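Local coordinates for protein glucosamine--fructose-6-phosphate aminotransferase [isomerizing] (Francisella tularensis subsp. tularensis, PDB 3TBF) that probably catalyses, as the full-length enzyme, the synthesis of glucosamine 6-phosphate from fructose 6-phosphate and glutamine, and is present here as its C-terminal domain, at residues Lys11-Met14 with Leu15-Ile18; Ala259-Ser262 with Gly263-Lys266. All coordinates share one frame; numbering follows the deposited sequence.

The two contacts come in series along the chain, interaction 1 near the N terminus of the modelled protein and interaction 2 well into the second SIS domain. Their centres lie 32 Å apart and their nearest atoms about 16 Å, so they do not touch. Interaction 1 forms the first turn of helix 13-19, which packs on helix 335-355. Interaction 2 is the turn that ends strand 256-261, the outermost strand, within this chain, on one side of the parallel sheet that also holds strands 229-234 and 278-283. The first contact thus lays the chain's first helix against its last, whereas the second carries strand 256-261 into a loop facing the second subunit of the dimer.

Interaction 1 (Lys11-Met14 with Leu15-Ile18); sequences KHYM and LKEI
Leu-15 and Lys-16 both turn their amides to the carbonyl of His-12, the N-cap residue, and so begin the first turn of helix 13-19. At this helix start the carboxylate of Asp-360 accepts from the amides of Tyr-13 and Met-14, a placement that probably suits the positive end of the helix, and His-12 ND1 is bonded to Tyr-349 OH. Leu-15 N makes only a weak, bent bond to His-12 O, while its CB lies 3.7 Å from that oxygen; its side chain runs on to Tyr-349 of helix 335-355. Lys-16 N gives the proper i to i+4 bond to His-12 O, 3.2 Å long and in the carbonyl plane, with a C=O...N angle of 155°. In the Lys-16 side chain the bend at the third torsion brings CE to 4.3 Å from Tyr-13 CD1, oblique to the ring. Glu-17 N follows with a bond of 3.0 Å to Tyr-13 O, nearly in line with that carbonyl. With CG swung beside its own backbone N (chi1 -79°), the Glu-17 side chain folds back over the turn, and OE2 comes 3.8 Å from Tyr-13 CB. This buried carboxylate is held by two backbone amides, OE2 by Ile-159 N and OE1 by Gly-160 N. Ile-18 N closes the series on Met-14 O at 3.1 Å, tilted 24° from the carbonyl plane. Ile-18 CG1 lies 3.4 Å from the same Met-14 O, and farther out Ile-18 CD1 is 4.3 Å from CE of the extended selenomethionine chain of Met-14.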
loop_
_atom_site.group_PDB
_atom_site.type_symbol
_atom_site.label_atom_id
_atom_site.label_comp_id
_atom_site.label_asym_id
_atom_site.label_seq_id
_atom_site.Cartn_x
_atom_site.Cartn_y
_atom_site.Cartn_z
ATOM N N LYS A 11 30.465 -2.804 16.957
ATOM C CA LYS A 11 30.871 -3.950 16.145
ATOM C C LYS A 11 30.692 -3.745 14.645
ATOM O O LYS A 11 31.447 -4.288 13.867
ATOM C CB LYS A 11 30.021 -5.140 16.575
ATOM C CG LYS A 11 30.682 -6.509 16.450
ATOM C CD LYS A 11 30.975 -7.062 17.831
ATOM C CE LYS A 11 29.692 -7.336 18.646
ATOM N NZ LYS A 11 30.036 -7.945 19.995
ATOM N N HIS A 12 29.676 -2.972 14.263
ATOM C CA HIS A 12 29.290 -2.707 12.880
ATOM C C HIS A 12 28.783 -1.293 12.802
ATOM O O HIS A 12 28.265 -0.773 13.801
ATOM C CB HIS A 12 28.143 -3.612 12.482
ATOM C CG HIS A 12 28.514 -5.051 12.435
ATOM N ND1 HIS A 12 28.351 -5.900 13.513
ATOM C CD2 HIS A 12 29.077 -5.791 11.454
ATOM C CE1 HIS A 12 28.783 -7.105 13.189
ATOM N NE2 HIS A 12 29.227 -7.064 11.946
ATOM N N TYR A 13 28.893 -0.664 11.653
ATOM C CA TYR A 13 28.354 0.674 11.505
ATOM C C TYR A 13 26.856 0.713 11.728
ATOM O O TYR A 13 26.325 1.660 12.323
ATOM C CB TYR A 13 28.641 1.269 10.132
ATOM C CG TYR A 13 30.065 1.615 9.894
ATOM C CD1 TYR A 13 30.574 2.866 10.239
ATOM C CD2 TYR A 13 30.914 0.692 9.310
ATOM C CE1 TYR A 13 31.929 3.176 10.012
ATOM C CE2 TYR A 13 32.250 0.974 9.084
ATOM C CZ TYR A 13 32.755 2.206 9.414
ATOM O OH TYR A 13 34.091 2.432 9.136
HETATM N N MSE A 14 26.157 -0.299 11.254
HETATM C CA MSE A 14 24.703 -0.306 11.430
HETATM C C MSE A 14 24.346 -0.184 12.915
HETATM O O MSE A 14 23.409 0.494 13.259
HETATM C CB MSE A 14 24.047 -1.554 10.869
HETATM C CG MSE A 14 22.576 -1.395 10.928
HETATM SE SE MSE A 14 21.605 -2.810 10.108
HETATM C CE MSE A 14 19.694 -2.376 10.698
ATOM N N LEU A 15 25.097 -0.844 13.777
ATOM C CA LEU A 15 24.780 -0.836 15.195
ATOM C C LEU A 15 25.133 0.509 15.800
ATOM O O LEU A 15 24.420 1.024 16.615
ATOM C CB LEU A 15 25.515 -1.958 15.922
ATOM C CG LEU A 15 25.124 -2.199 17.359
ATOM C CD1 LEU A 15 23.658 -2.517 17.433
ATOM C CD2 LEU A 15 26.002 -3.332 17.965
ATOM N N LYS A 16 26.204 1.100 15.348
ATOM C CA LYS A 16 26.510 2.477 15.782
ATOM C C LYS A 16 25.370 3.446 15.445
ATOM O O LYS A 16 25.040 4.329 16.238
ATOM C CB LYS A 16 27.762 2.993 15.097
ATOM C CG LYS A 16 27.974 4.485 15.329
ATOM C CD LYS A 16 29.229 4.961 14.709
ATOM C CE LYS A 16 29.028 5.476 13.311
ATOM N NZ LYS A 16 28.975 6.978 13.383
ATOM N N GLU A 17 24.775 3.266 14.262
ATOM C CA GLU A 17 23.791 4.200 13.781
ATOM C C GLU A 17 22.510 4.030 14.523
ATOM O O GLU A 17 21.813 4.993 14.782
ATOM C CB GLU A 17 23.617 4.088 12.278
ATOM C CG GLU A 17 24.762 4.832 11.540
ATOM C CD GLU A 17 25.179 4.209 10.188
ATOM O OE1 GLU A 17 24.307 3.645 9.480
ATOM O OE2 GLU A 17 26.386 4.303 9.829
ATOM N N ILE A 18 22.193 2.813 14.900
ATOM C CA ILE A 18 21.014 2.606 15.695
ATOM C C ILE A 18 21.222 3.306 17.019
ATOM O O ILE A 18 20.302 3.938 17.523
ATOM C CB ILE A 18 20.770 1.142 15.926
ATOM C CG1 ILE A 18 20.268 0.500 14.645
ATOM C CG2 ILE A 18 19.775 0.961 16.980
ATOM C CD1 ILE A 18 20.238 -0.996 14.690
#

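Interaction 2 (Ala259-Ser262 with Gly263-Lys266); sequences AYPS and GELK
Leu-265 folds back along the chain onto Ser-262 and Tyr-260. Its CB lies 4.0 Å from Ser-262 O; CG then moves in beside the residue's own backbone N (chi1 -52°) and meets the same carbonyl oxygen at 3.2 Å, a tight approach for a carbon. Past this branch point the two methyls part. CD1 stays by Ser-262 O, 3.7 Å away, while CD2 reaches 3.8 Å from Tyr-260 CB, coming obliquely to the tyrosine ring. Leu-233 of strand 229-234, Leu-270 and Val-299 of helix 289-301 add apolar contacts to Leu-265. The backbone that permits this return is a type I beta turn over residues 261-264, directly after strand 256-261 of the parallel sheet in the second SIS domain. Its closing hydrogen bond runs from Glu-264 N to Pro-261 O, 3.0 Å long and fairly straight (160° at the hydrogen), though the donor sits above the carbonyl plane, 40° out of it. Ser-262 and Gly-263 are the two central residues of the turn, and Ser-262 keeps a backbone hydrogen bond to Gly-234 of the neighbouring strand. On its way out from the turn, the Glu-264 side chain passes Pro-261: CB rests 3.6 Å from Pro-261 O, and CG lies 3.9 Å from Pro-261 CG. A bend at the second torsion then leads the carboxylate away to the second subunit, where OE1 is hydrogen-bonded to Ser-90 OG of that chain and OE2 weakly to its Gly-63 N. Lys-266 curls back within its own segment, NZ making a weak bond of 3.4 Å to Gly-263 O.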
loop_
_atom_site.group_PDB
_atom_site.type_symbol
_atom_site.label_atom_id
_atom_site.label_comp_id
_atom_site.label_asym_id
_atom_site.label_seq_id
_atom_site.Cartn_x
_atom_site.Cartn_y
_atom_site.Cartn_z
ATOM N N ALA A 259 4.483 -7.083 5.916
ATOM C CA ALA A 259 3.616 -6.372 6.857
ATOM C C ALA A 259 2.185 -6.307 6.386
ATOM O O ALA A 259 1.924 -6.063 5.210
ATOM C CB ALA A 259 4.121 -4.975 7.114
ATOM N N TYR A 260 1.273 -6.472 7.333
ATOM C CA TYR A 260 -0.172 -6.356 7.077
ATOM C C TYR A 260 -0.788 -5.439 8.122
ATOM O O TYR A 260 -0.355 -5.464 9.277
ATOM C CB TYR A 260 -0.815 -7.716 7.163
ATOM C CG TYR A 260 -0.419 -8.678 6.040
ATOM C CD1 TYR A 260 -1.140 -8.726 4.838
ATOM C CD2 TYR A 260 0.626 -9.586 6.216
ATOM C CE1 TYR A 260 -0.795 -9.617 3.842
ATOM C CE2 TYR A 260 0.991 -10.456 5.239
ATOM C CZ TYR A 260 0.275 -10.495 4.049
ATOM O OH TYR A 260 0.647 -11.428 3.077
ATOM N N PRO A 261 -1.753 -4.589 7.719
ATOM C CA PRO A 261 -2.523 -3.859 8.735
ATOM C C PRO A 261 -3.295 -4.904 9.490
ATOM O O PRO A 261 -3.879 -5.775 8.851
ATOM C CB PRO A 261 -3.494 -2.980 7.920
ATOM C CG PRO A 261 -3.325 -3.335 6.485
ATOM C CD PRO A 261 -2.367 -4.496 6.374
ATOM N N SER A 262 -3.273 -4.863 10.813
ATOM C CA SER A 262 -3.858 -5.952 11.600
ATOM C C SER A 262 -5.335 -6.252 11.309
ATOM O O SER A 262 -5.775 -7.392 11.451
ATOM C CB SER A 262 -3.676 -5.663 13.073
ATOM O OG SER A 262 -2.347 -5.209 13.299
ATOM N N GLY A 263 -6.089 -5.238 10.898
ATOM C CA GLY A 263 -7.480 -5.423 10.516
ATOM C C GLY A 263 -7.759 -6.206 9.242
ATOM O O GLY A 263 -8.923 -6.519 8.978
ATOM N N GLU A 264 -6.724 -6.545 8.462
ATOM C CA GLU A 264 -6.905 -7.126 7.133
ATOM C C GLU A 264 -6.431 -8.576 6.992
ATOM O O GLU A 264 -6.388 -9.136 5.867
ATOM C CB GLU A 264 -6.183 -6.275 6.098
ATOM C CG GLU A 264 -6.800 -4.907 5.885
ATOM C CD GLU A 264 -8.177 -4.931 5.182
ATOM O OE1 GLU A 264 -9.132 -4.424 5.868
ATOM O OE2 GLU A 264 -8.260 -5.410 3.965
ATOM N N LEU A 265 -6.112 -9.187 8.125
ATOM C CA LEU A 265 -5.709 -10.581 8.171
ATOM C C LEU A 265 -6.797 -11.509 7.675
ATOM O O LEU A 265 -6.510 -12.573 7.118
ATOM C CB LEU A 265 -5.359 -10.967 9.609
ATOM C CG LEU A 265 -4.350 -10.053 10.298
ATOM C CD1 LEU A 265 -3.917 -10.629 11.652
ATOM C CD2 LEU A 265 -3.187 -9.806 9.344
ATOM N N LYS A 266 -8.037 -11.074 7.900
ATOM C CA LYS A 266 -9.259 -11.828 7.601
ATOM C C LYS A 266 -9.252 -12.414 6.205
ATOM O O LYS A 266 -9.560 -13.596 6.024
ATOM C CB LYS A 266 -10.511 -10.934 7.746
ATOM C CG LYS A 266 -10.487 -9.969 8.931
ATOM C CD LYS A 266 -11.880 -9.645 9.487
ATOM C CE LYS A 266 -11.780 -9.279 10.987
ATOM N NZ LYS A 266 -10.795 -8.168 11.234
#